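Long-range contacts in methylthioribose-1-phosphate isomerase (Saccharomyces cerevisiae, PDB 1W2W), which catalyses the interconversion of methylthioribose-1-phosphate and methylthioribulose-1-phosphate in methionine salvage, this chain being the N-terminal half of the enzyme: residues V18-L26 against V44-G52; F8-V18 against L62-H73. One frame throughout, in Å; residues are numbered along the deposited sequence.

Contact 1: V18-L26 against V44-G52; sequences VKVLDQLLL and VIKSMQVRG. With SO4 (sulfate ion), chain I.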
loop_
_atom_site.group_PDB
_atom_site.type_symbol
_atom_site.label_atom_id
_atom_site.label_comp_id
_atom_site.label_asym_id
_atom_site.label_seq_id
_atom_site.Cartn_x
_atom_site.Cartn_y
_atom_site.Cartn_z
ATOM N N VAL A 18 -9.417 32.070 -11.438
ATOM C CA VAL A 18 -9.435 30.723 -10.885
ATOM C C VAL A 18 -8.004 30.215 -10.967
ATOM O O VAL A 18 -7.375 30.306 -12.017
ATOM C CB VAL A 18 -10.383 29.809 -11.695
ATOM C CG1 VAL A 18 -10.355 28.392 -11.153
ATOM C CG2 VAL A 18 -11.808 30.364 -11.682
ATOM N N LYS A 19 -7.478 29.693 -9.863
ATOM C CA LYS A 19 -6.209 28.961 -9.906
ATOM C C LYS A 19 -6.349 27.749 -8.986
ATOM O O LYS A 19 -7.144 27.780 -8.056
ATOM C CB LYS A 19 -5.025 29.855 -9.503
ATOM C CG LYS A 19 -4.998 30.277 -8.040
ATOM C CD LYS A 19 -3.891 31.302 -7.794
ATOM C CE LYS A 19 -3.701 31.569 -6.307
ATOM N NZ LYS A 19 -2.754 32.700 -6.076
ATOM N N VAL A 20 -5.608 26.676 -9.239
ATOM C CA VAL A 20 -5.784 25.461 -8.447
ATOM C C VAL A 20 -4.448 24.943 -7.927
ATOM O O VAL A 20 -3.402 25.099 -8.568
ATOM C CB VAL A 20 -6.491 24.349 -9.238
ATOM C CG1 VAL A 20 -7.892 24.790 -9.671
ATOM C CG2 VAL A 20 -5.636 23.921 -10.439
ATOM N N LEU A 21 -4.471 24.332 -6.751
ATOM C CA LEU A 21 -3.251 23.748 -6.215
ATOM C C LEU A 21 -2.890 22.543 -7.060
ATOM O O LEU A 21 -3.762 21.756 -7.405
ATOM C CB LEU A 21 -3.488 23.273 -4.785
ATOM C CG LEU A 21 -3.254 24.253 -3.641
ATOM C CD1 LEU A 21 -3.463 23.506 -2.340
ATOM C CD2 LEU A 21 -1.858 24.858 -3.718
ATOM N N ASP A 22 -1.609 22.378 -7.368
ATOM C CA ASP A 22 -1.181 21.154 -8.037
ATOM C C ASP A 22 -1.039 20.041 -6.996
ATOM O O ASP A 22 -0.032 19.957 -6.266
ATOM C CB ASP A 22 0.150 21.378 -8.746
ATOM C CG ASP A 22 0.530 20.216 -9.631
ATOM O OD1 ASP A 22 0.021 19.093 -9.387
ATOM O OD2 ASP A 22 1.314 20.340 -10.601
ATOM N N GLN A 23 -2.046 19.177 -6.919
ATOM C CA GLN A 23 -2.050 18.191 -5.846
ATOM C C GLN A 23 -1.063 17.061 -6.061
ATOM O O GLN A 23 -0.843 16.254 -5.152
ATOM C CB GLN A 23 -3.454 17.649 -5.620
ATOM C CG GLN A 23 -4.436 18.740 -5.186
ATOM C CD GLN A 23 -5.785 18.168 -4.820
ATOM O OE1 GLN A 23 -5.867 17.189 -4.079
ATOM N NE2 GLN A 23 -6.851 18.765 -5.348
ATOM N N LEU A 24 -0.472 16.992 -7.249
ATOM C CA LEU A 24 0.587 16.026 -7.489
ATOM C C LEU A 24 1.821 16.375 -6.658
ATOM O O LEU A 24 2.604 15.488 -6.337
ATOM C CB LEU A 24 0.977 15.968 -8.974
ATOM C CG LEU A 24 -0.064 15.531 -10.012
ATOM C CD1 LEU A 24 0.540 15.757 -11.388
ATOM C CD2 LEU A 24 -0.432 14.058 -9.840
ATOM N N LEU A 25 1.987 17.657 -6.324
ATOM C CA LEU A 25 3.217 18.174 -5.725
ATOM C C LEU A 25 3.146 18.374 -4.205
ATOM O O LEU A 25 4.169 18.626 -3.554
ATOM C CB LEU A 25 3.619 19.481 -6.419
ATOM C CG LEU A 25 3.723 19.388 -7.949
ATOM C CD1 LEU A 25 4.176 20.727 -8.528
ATOM C CD2 LEU A 25 4.672 18.268 -8.369
ATOM N N LEU A 26 1.942 18.251 -3.638
ATOM C CA LEU A 26 1.761 18.386 -2.197
ATOM C C LEU A 26 2.364 17.168 -1.486
ATOM O O LEU A 26 2.528 16.118 -2.107
ATOM C CB LEU A 26 0.272 18.517 -1.858
ATOM C CG LEU A 26 -0.465 19.789 -2.322
ATOM C CD1 LEU A 26 -1.989 19.622 -2.188
ATOM C CD2 LEU A 26 -0.020 20.981 -1.504
ATOM N N VAL A 44 -5.922 19.743 -16.027
ATOM C CA VAL A 44 -5.682 19.499 -14.600
ATOM C C VAL A 44 -6.490 18.325 -14.052
ATOM O O VAL A 44 -6.066 17.679 -13.093
ATOM C CB VAL A 44 -5.857 20.739 -13.714
ATOM C CG1 VAL A 44 -4.895 21.859 -14.151
ATOM C CG2 VAL A 44 -7.324 21.207 -13.697
ATOM N N ILE A 45 -7.645 18.047 -14.650
ATOM C CA ILE A 45 -8.435 16.892 -14.249
ATOM C C ILE A 45 -7.778 15.595 -14.731
ATOM O O ILE A 45 -7.579 14.656 -13.965
ATOM C CB ILE A 45 -9.887 16.984 -14.757
ATOM C CG1 ILE A 45 -10.623 18.156 -14.092
ATOM C CG2 ILE A 45 -10.624 15.669 -14.487
ATOM C CD1 ILE A 45 -11.954 18.509 -14.810
ATOM N N LYS A 46 -7.429 15.552 -16.009
ATOM C CA LYS A 46 -6.929 14.310 -16.587
ATOM C C LYS A 46 -5.616 13.891 -15.922
ATOM O O LYS A 46 -5.394 12.716 -15.658
ATOM C CB LYS A 46 -6.774 14.492 -18.093
ATOM C CG LYS A 46 -6.036 13.399 -18.819
ATOM C CD LYS A 46 -6.868 12.143 -18.915
ATOM C CE LYS A 46 -6.278 11.199 -19.975
ATOM N NZ LYS A 46 -7.042 9.922 -20.015
ATOM N N SER A 47 -4.769 14.872 -15.642
ATOM C CA SER A 47 -3.476 14.633 -15.015
ATOM C C SER A 47 -3.570 14.488 -13.491
ATOM O O SER A 47 -2.578 14.147 -12.840
ATOM C CB SER A 47 -2.508 15.766 -15.374
ATOM O OG SER A 47 -2.814 16.936 -14.631
HETATM N N MSE A 48 -4.748 14.743 -12.922
HETATM C CA MSE A 48 -4.940 14.623 -11.466
HETATM C C MSE A 48 -4.182 15.672 -10.658
HETATM O O MSE A 48 -3.824 15.475 -9.485
HETATM C CB MSE A 48 -4.663 13.202 -10.978
HETATM C CG MSE A 48 -5.641 12.204 -11.576
HETATM SE SE MSE A 48 -5.433 10.388 -10.886
HETATM C CE MSE A 48 -6.075 10.631 -9.020
ATOM N N GLN A 49 -3.957 16.815 -11.294
ATOM C CA GLN A 49 -3.472 17.976 -10.578
ATOM C C GLN A 49 -4.579 18.530 -9.696
ATOM O O GLN A 49 -4.307 18.990 -8.595
ATOM C CB GLN A 49 -2.989 19.058 -11.538
ATOM C CG GLN A 49 -1.700 18.697 -12.249
ATOM C CD GLN A 49 -1.357 19.719 -13.304
ATOM O OE1 GLN A 49 -2.081 19.847 -14.286
ATOM N NE2 GLN A 49 -0.266 20.456 -13.103
ATOM N N VAL A 50 -5.816 18.472 -10.180
ATOM C CA VAL A 50 -6.986 18.583 -9.310
ATOM C C VAL A 50 -7.620 17.199 -9.284
ATOM O O VAL A 50 -7.784 16.561 -10.332
ATOM C CB VAL A 50 -8.021 19.585 -9.888
ATOM C CG1 VAL A 50 -9.265 19.636 -9.006
ATOM C CG2 VAL A 50 -7.421 20.983 -10.017
ATOM N N ARG A 51 -7.983 16.719 -8.097
ATOM C CA ARG A 51 -8.735 15.475 -8.030
ATOM C C ARG A 51 -9.632 15.505 -6.805
ATOM O O ARG A 51 -9.658 16.503 -6.078
ATOM C CB ARG A 51 -7.815 14.244 -8.052
ATOM C CG ARG A 51 -6.460 14.404 -7.337
ATOM C CD ARG A 51 -6.587 14.743 -5.853
ATOM N NE ARG A 51 -7.457 13.783 -5.173
ATOM C CZ ARG A 51 -8.049 13.981 -4.000
ATOM N NH1 ARG A 51 -7.873 15.116 -3.339
ATOM N NH2 ARG A 51 -8.827 13.027 -3.484
ATOM N N GLY A 52 -10.389 14.441 -6.586
ATOM C CA GLY A 52 -11.502 14.538 -5.657
ATOM C C GLY A 52 -12.782 14.834 -6.410
ATOM O O GLY A 52 -12.853 15.797 -7.175
HETATM S S SO4 I . -9.531 10.776 -6.947
HETATM O O1 SO4 I . -10.122 11.850 -7.753
HETATM O O2 SO4 I . -9.074 9.721 -7.854
HETATM O O3 SO4 I . -8.383 11.288 -6.221
HETATM O O4 SO4 I . -10.549 10.241 -6.053
#
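The guanidinium of Arg-51 is gripped at two of its edges, by Gln-23 at NH1 and by a sulfate ion at NE and NH2. NH1 gives a nearly straight bond of 3.0 Å to Gln-23 OE1, taken on a lone pair in the carbonyl plane, although the amide stands 85° to the guanidinium. NE reaches sulfate O3 at 2.9 Å, with NH2 adding a longer bond to the same oxygen and donating to Asn-182 O as well. Arg-51 gets there because its chain folds back at chi2 (60°) and chi3. Gly-52 N, at the N-cap of the next helix, adds a bond of 2.9 Å to sulfate O1, and Arg-106 and another chain also bind the ion. The ion is probably from the crystallisation liquor, but its place beside a helix N-terminus and on Arg-51, whose side chain is about 4 Å from that of Cys-181, the predicted transition-state stabiliser, is consistent with a site for the substrate's phosphate. A leucine in place of Arg-51 would probably leave Gln-23 OE1 and sulfate O3 without these donors and the Gln-23 amide freer to turn.

Gln-23 N binds Gln-49 O at 2.8 Å; Leu-21 O lies 3.1 Å from the same Gln-49 O, two unbonded acceptors. Gln-49 NE2 meets Asp-22 OD2 (3.0 Å) from above the carboxylate, 68° out of its plane, while OD1 accepts from Leu-24 N, an Asx turn. Val-20 CG2 presses tightly on Val-50 CG2, 3.5 Å away.

Met-48, a selenomethionine with positive phi, closes a Schellman motif after helix 38-46. The contact thus joins the end of the central strand 17-21 and the loop after it to the turn between helices 38-46 and 53-73, with another chain packed against Leu-24 and Arg-51.

Contact 2: F8-V18 against L62-H73; sequences FDRSEPENVSV and LSVLTEVQLIKH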
loop_
_atom_site.group_PDB
_atom_site.type_symbol
_atom_site.label_atom_id
_atom_site.label_comp_id
_atom_site.label_asym_id
_atom_site.label_seq_id
_atom_site.Cartn_x
_atom_site.Cartn_y
_atom_site.Cartn_z
ATOM N N PHE A 8 -10.955 30.583 -6.080
ATOM C CA PHE A 8 -11.933 31.201 -6.976
ATOM C C PHE A 8 -12.195 32.625 -6.497
ATOM O O PHE A 8 -12.866 32.825 -5.487
ATOM C CB PHE A 8 -13.231 30.375 -6.928
ATOM C CG PHE A 8 -14.383 30.998 -7.660
ATOM C CD1 PHE A 8 -14.176 31.742 -8.812
ATOM C CD2 PHE A 8 -15.687 30.834 -7.199
ATOM C CE1 PHE A 8 -15.250 32.319 -9.487
ATOM C CE2 PHE A 8 -16.758 31.396 -7.865
ATOM C CZ PHE A 8 -16.542 32.142 -9.014
ATOM N N ASP A 9 -11.655 33.619 -7.198
ATOM C CA ASP A 9 -11.944 35.004 -6.856
ATOM C C ASP A 9 -13.152 35.451 -7.672
ATOM O O ASP A 9 -13.050 35.667 -8.885
ATOM C CB ASP A 9 -10.729 35.869 -7.188
ATOM C CG ASP A 9 -10.915 37.318 -6.817
ATOM O OD1 ASP A 9 -12.028 37.753 -6.442
ATOM O OD2 ASP A 9 -9.964 38.113 -6.877
ATOM N N ARG A 10 -14.284 35.584 -6.989
ATOM C CA ARG A 10 -15.564 35.849 -7.635
ATOM C C ARG A 10 -15.917 37.328 -7.564
ATOM O O ARG A 10 -17.010 37.738 -7.964
ATOM C CB ARG A 10 -16.647 35.002 -6.965
ATOM C CG ARG A 10 -17.039 35.499 -5.576
ATOM C CD ARG A 10 -18.195 34.726 -4.948
ATOM N NE ARG A 10 -17.824 33.341 -4.670
ATOM C CZ ARG A 10 -18.679 32.411 -4.256
ATOM N NH1 ARG A 10 -19.959 32.717 -4.077
ATOM N NH2 ARG A 10 -18.254 31.176 -4.025
ATOM N N SER A 11 -14.990 38.129 -7.056
ATOM C CA SER A 11 -15.296 39.498 -6.655
ATOM C C SER A 11 -15.679 40.391 -7.836
ATOM O O SER A 11 -16.425 41.362 -7.674
ATOM C CB SER A 11 -14.128 40.101 -5.886
ATOM O OG SER A 11 -13.031 40.344 -6.742
ATOM N N GLU A 12 -15.160 40.064 -9.016
ATOM C CA GLU A 12 -15.637 40.676 -10.260
ATOM C C GLU A 12 -16.447 39.634 -11.027
ATOM O O GLU A 12 -15.881 38.768 -11.698
ATOM C CB GLU A 12 -14.452 41.126 -11.122
ATOM C CG GLU A 12 -13.670 42.325 -10.603
ATOM C CD GLU A 12 -12.401 42.552 -11.409
ATOM O OE1 GLU A 12 -12.505 42.682 -12.644
ATOM O OE2 GLU A 12 -11.294 42.602 -10.834
ATOM N N PRO A 13 -17.772 39.673 -10.916
ATOM C CA PRO A 13 -18.591 38.625 -11.542
ATOM C C PRO A 13 -18.331 38.464 -13.043
ATOM O O PRO A 13 -18.485 37.359 -13.561
ATOM C CB PRO A 13 -20.024 39.088 -11.263
ATOM C CG PRO A 13 -19.901 39.923 -10.028
ATOM C CD PRO A 13 -18.593 40.659 -10.190
ATOM N N GLU A 14 -17.945 39.543 -13.720
ATOM C CA GLU A 14 -17.694 39.480 -15.161
ATOM C C GLU A 14 -16.272 39.082 -15.556
ATOM O O GLU A 14 -15.968 38.931 -16.742
ATOM C CB GLU A 14 -18.099 40.794 -15.832
ATOM C CG GLU A 14 -19.585 40.872 -16.140
ATOM C CD GLU A 14 -20.007 42.184 -16.775
ATOM O OE1 GLU A 14 -19.453 42.562 -17.828
ATOM O OE2 GLU A 14 -20.906 42.840 -16.221
ATOM N N ASN A 15 -15.407 38.896 -14.566
ATOM C CA ASN A 15 -13.976 38.732 -14.806
ATOM C C ASN A 15 -13.395 37.916 -13.656
ATOM O O ASN A 15 -12.524 38.398 -12.932
ATOM C CB ASN A 15 -13.301 40.114 -14.840
ATOM C CG ASN A 15 -11.843 40.062 -15.242
ATOM O OD1 ASN A 15 -11.427 39.244 -16.066
ATOM N ND2 ASN A 15 -11.045 40.958 -14.660
ATOM N N VAL A 16 -13.873 36.692 -13.482
ATOM C CA VAL A 16 -13.431 35.905 -12.327
ATOM C C VAL A 16 -12.013 35.412 -12.554
ATOM O O VAL A 16 -11.560 35.313 -13.697
ATOM C CB VAL A 16 -14.351 34.698 -12.027
ATOM C CG1 VAL A 16 -15.779 35.147 -11.754
ATOM C CG2 VAL A 16 -14.306 33.652 -13.144
ATOM N N SER A 17 -11.305 35.099 -11.472
ATOM C CA SER A 17 -10.050 34.382 -11.630
ATOM C C SER A 17 -10.118 33.051 -10.891
ATOM O O SER A 17 -10.807 32.913 -9.877
ATOM C CB SER A 17 -8.855 35.234 -11.198
ATOM O OG SER A 17 -8.868 35.396 -9.794
ATOM N N VAL A 18 -9.417 32.070 -11.438
ATOM C CA VAL A 18 -9.435 30.723 -10.885
ATOM C C VAL A 18 -8.004 30.215 -10.967
ATOM O O VAL A 18 -7.375 30.306 -12.017
ATOM C CB VAL A 18 -10.383 29.809 -11.695
ATOM C CG1 VAL A 18 -10.355 28.392 -11.153
ATOM C CG2 VAL A 18 -11.808 30.364 -11.682
ATOM N N LEU A 62 -15.866 25.776 -13.475
ATOM C CA LEU A 62 -15.175 27.056 -13.480
ATOM C C LEU A 62 -14.423 27.299 -14.785
ATOM O O LEU A 62 -14.381 28.437 -15.270
ATOM C CB LEU A 62 -14.226 27.192 -12.283
ATOM C CG LEU A 62 -14.910 27.451 -10.943
ATOM C CD1 LEU A 62 -13.893 27.295 -9.820
ATOM C CD2 LEU A 62 -15.522 28.840 -10.892
ATOM N N SER A 63 -13.843 26.249 -15.361
ATOM C CA SER A 63 -13.064 26.409 -16.589
ATOM C C SER A 63 -13.946 26.803 -17.779
ATOM O O SER A 63 -13.472 27.457 -18.713
ATOM C CB SER A 63 -12.218 25.166 -16.905
ATOM O OG SER A 63 -12.995 24.136 -17.496
ATOM N N VAL A 64 -15.216 26.408 -17.745
ATOM C CA VAL A 64 -16.176 26.855 -18.760
ATOM C C VAL A 64 -16.422 28.357 -18.594
ATOM O O VAL A 64 -16.452 29.125 -19.573
ATOM C CB VAL A 64 -17.509 26.083 -18.645
ATOM C CG1 VAL A 64 -18.453 26.483 -19.780
ATOM C CG2 VAL A 64 -17.285 24.579 -18.693
ATOM N N LEU A 65 -16.594 28.793 -17.352
ATOM C CA LEU A 65 -16.808 30.212 -17.093
ATOM C C LEU A 65 -15.590 31.056 -17.476
ATOM O O LEU A 65 -15.736 32.094 -18.123
ATOM C CB LEU A 65 -17.228 30.471 -15.639
ATOM C CG LEU A 65 -17.398 31.950 -15.241
ATOM C CD1 LEU A 65 -18.521 32.615 -16.050
ATOM C CD2 LEU A 65 -17.682 32.073 -13.749
ATOM N N THR A 66 -14.387 30.643 -17.095
ATOM C CA THR A 66 -13.216 31.419 -17.510
ATOM C C THR A 66 -13.099 31.462 -19.034
ATOM O O THR A 66 -12.686 32.483 -19.592
ATOM C CB THR A 66 -11.894 30.910 -16.883
ATOM O OG1 THR A 66 -11.732 29.512 -17.135
ATOM C CG2 THR A 66 -11.916 31.010 -15.371
ATOM N N GLU A 67 -13.460 30.366 -19.700
ATOM C CA GLU A 67 -13.402 30.329 -21.160
ATOM C C GLU A 67 -14.370 31.330 -21.786
ATOM O O GLU A 67 -13.994 32.087 -22.691
ATOM C CB GLU A 67 -13.646 28.928 -21.727
ATOM C CG GLU A 67 -13.661 28.932 -23.251
ATOM C CD GLU A 67 -13.235 27.611 -23.847
ATOM O OE1 GLU A 67 -13.854 27.180 -24.841
ATOM O OE2 GLU A 67 -12.277 27.002 -23.325
ATOM N N VAL A 68 -15.615 31.354 -21.320
ATOM C CA VAL A 68 -16.578 32.247 -21.960
ATOM C C VAL A 68 -16.256 33.701 -21.662
ATOM O O VAL A 68 -16.509 34.591 -22.485
ATOM C CB VAL A 68 -18.041 31.906 -21.627
ATOM C CG1 VAL A 68 -18.386 30.481 -22.069
ATOM C CG2 VAL A 68 -18.309 32.114 -20.174
ATOM N N GLN A 69 -15.680 33.956 -20.490
ATOM C CA GLN A 69 -15.276 35.318 -20.163
ATOM C C GLN A 69 -14.062 35.767 -20.952
ATOM O O GLN A 69 -13.956 36.938 -21.322
ATOM C CB GLN A 69 -15.069 35.496 -18.659
ATOM C CG GLN A 69 -16.358 35.186 -17.904
ATOM C CD GLN A 69 -16.342 35.664 -16.476
ATOM O OE1 GLN A 69 -15.279 35.726 -15.848
ATOM N NE2 GLN A 69 -17.511 36.013 -15.955
ATOM N N LEU A 70 -13.156 34.835 -21.222
ATOM C CA LEU A 70 -11.992 35.134 -22.046
ATOM C C LEU A 70 -12.404 35.467 -23.483
ATOM O O LEU A 70 -11.882 36.407 -24.083
ATOM C CB LEU A 70 -11.008 33.959 -22.028
ATOM C CG LEU A 70 -9.687 34.113 -22.788
ATOM C CD1 LEU A 70 -9.002 35.413 -22.433
ATOM C CD2 LEU A 70 -8.759 32.931 -22.513
ATOM N N ILE A 71 -13.333 34.709 -24.051
ATOM C CA ILE A 71 -13.694 34.973 -25.439
ATOM C C ILE A 71 -14.467 36.286 -25.572
ATOM O O ILE A 71 -14.471 36.907 -26.639
ATOM C CB ILE A 71 -14.425 33.779 -26.090
ATOM C CG1 ILE A 71 -15.757 33.495 -25.404
ATOM C CG2 ILE A 71 -13.557 32.532 -26.034
ATOM C CD1 ILE A 71 -16.413 32.215 -25.877
ATOM N N LYS A 72 -15.113 36.710 -24.490
ATOM C CA LYS A 72 -15.719 38.037 -24.443
ATOM C C LYS A 72 -14.653 39.133 -24.423
ATOM O O LYS A 72 -14.709 40.076 -25.217
ATOM C CB LYS A 72 -16.658 38.183 -23.241
ATOM C CG LYS A 72 -17.211 39.600 -23.102
ATOM C CD LYS A 72 -17.655 39.906 -21.685
ATOM C CE LYS A 72 -17.491 41.387 -21.349
ATOM N NZ LYS A 72 -18.063 41.678 -19.995
ATOM N N HIS A 73 -13.681 38.991 -23.522
ATOM C CA HIS A 73 -12.671 40.017 -23.271
ATOM C C HIS A 73 -11.549 40.053 -24.303
ATOM O O HIS A 73 -10.902 41.084 -24.485
ATOM C CB HIS A 73 -12.035 39.819 -21.892
ATOM C CG HIS A 73 -12.933 40.187 -20.754
ATOM N ND1 HIS A 73 -13.007 39.437 -19.600
ATOM C CD2 HIS A 73 -13.785 41.225 -20.587
ATOM C CE1 HIS A 73 -13.877 39.993 -18.775
ATOM N NE2 HIS A 73 -14.360 41.083 -19.347
HETATM O O HOH W 1 -17.570 38.498 -18.939
HETATM O O HOH W 2 -12.672 35.063 -16.074
#
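With CG anti to the carbonyl carbon (chi1 -60°) and the chain extended beyond it, Gln-69 stretches from its helix to the turn of the facing hairpin, where its amide meets the backbone at both ends. NE2 donates to Pro-13 O at 2.9 Å, close to the plane of its own amide. OE1 accepts Val-16 N, also at 2.9 Å and in the carbonyl plane, and takes a second proton from a water that donates to Val-16 O as well. One side chain ties a carbonyl within the type I turn Glu-12 to Asn-15 to the amide of the residue just past it, and NE2 has another acceptor in Asp-133.

Phe-8 has CG anti to its backbone N (chi1 172°), which lays the ring beneath Leu-62. Leu-62 CD2 sits over the ring centre, 3.7 Å away, a CH-pi contact; Arg-10 CB covers the opposite face, nearer the rim. The valines meet the helix in steps: Val-18 CG1 touches Leu-62 CD1 at 3.9 Å, Val-18 CG2 lies against Thr-66 CG2 at 3.7 Å, and Val-16 CG2 meets Leu-65 CD2 at 3.8 Å.

At the far end of the helix polar contacts replace apolar ones. Glu-14 OE1 and Lys-72 NZ form a salt bridge of 2.7 Å, and His-73 turns the edge of its ring to Glu-14 O, with CE1 at 3.1 Å.

Here a beta hairpin, strands 6-9 and 17-21 paired through Asp-9 and Ser-17, is laid against the C-terminal part of helix 53-73. Helix 129-168 flanks it, touching Phe-8 through Ile-144 and Pro-13 and Val-16 through Tyr-137.

Contacts 1 and 2 lie about 19 Å apart, centre to centre, and meet in strand 17-21, with Val-18 belonging to segments of both. Contact 2 uses the start of that strand and the hairpin before it; contact 1 uses its end and the turn beyond. Along the chain, contact 1 is nested within the loop that contact 2 closes. Helices 38-46 and 53-73 follow one another, so the three-stranded sheet is packed against consecutive pieces of chain. The sulfate and Cys-181 are at the contact 1 end, whereas contact 2 is structural packing away from Cys-181 and the sulfate, within the same N-terminal part of the enzyme.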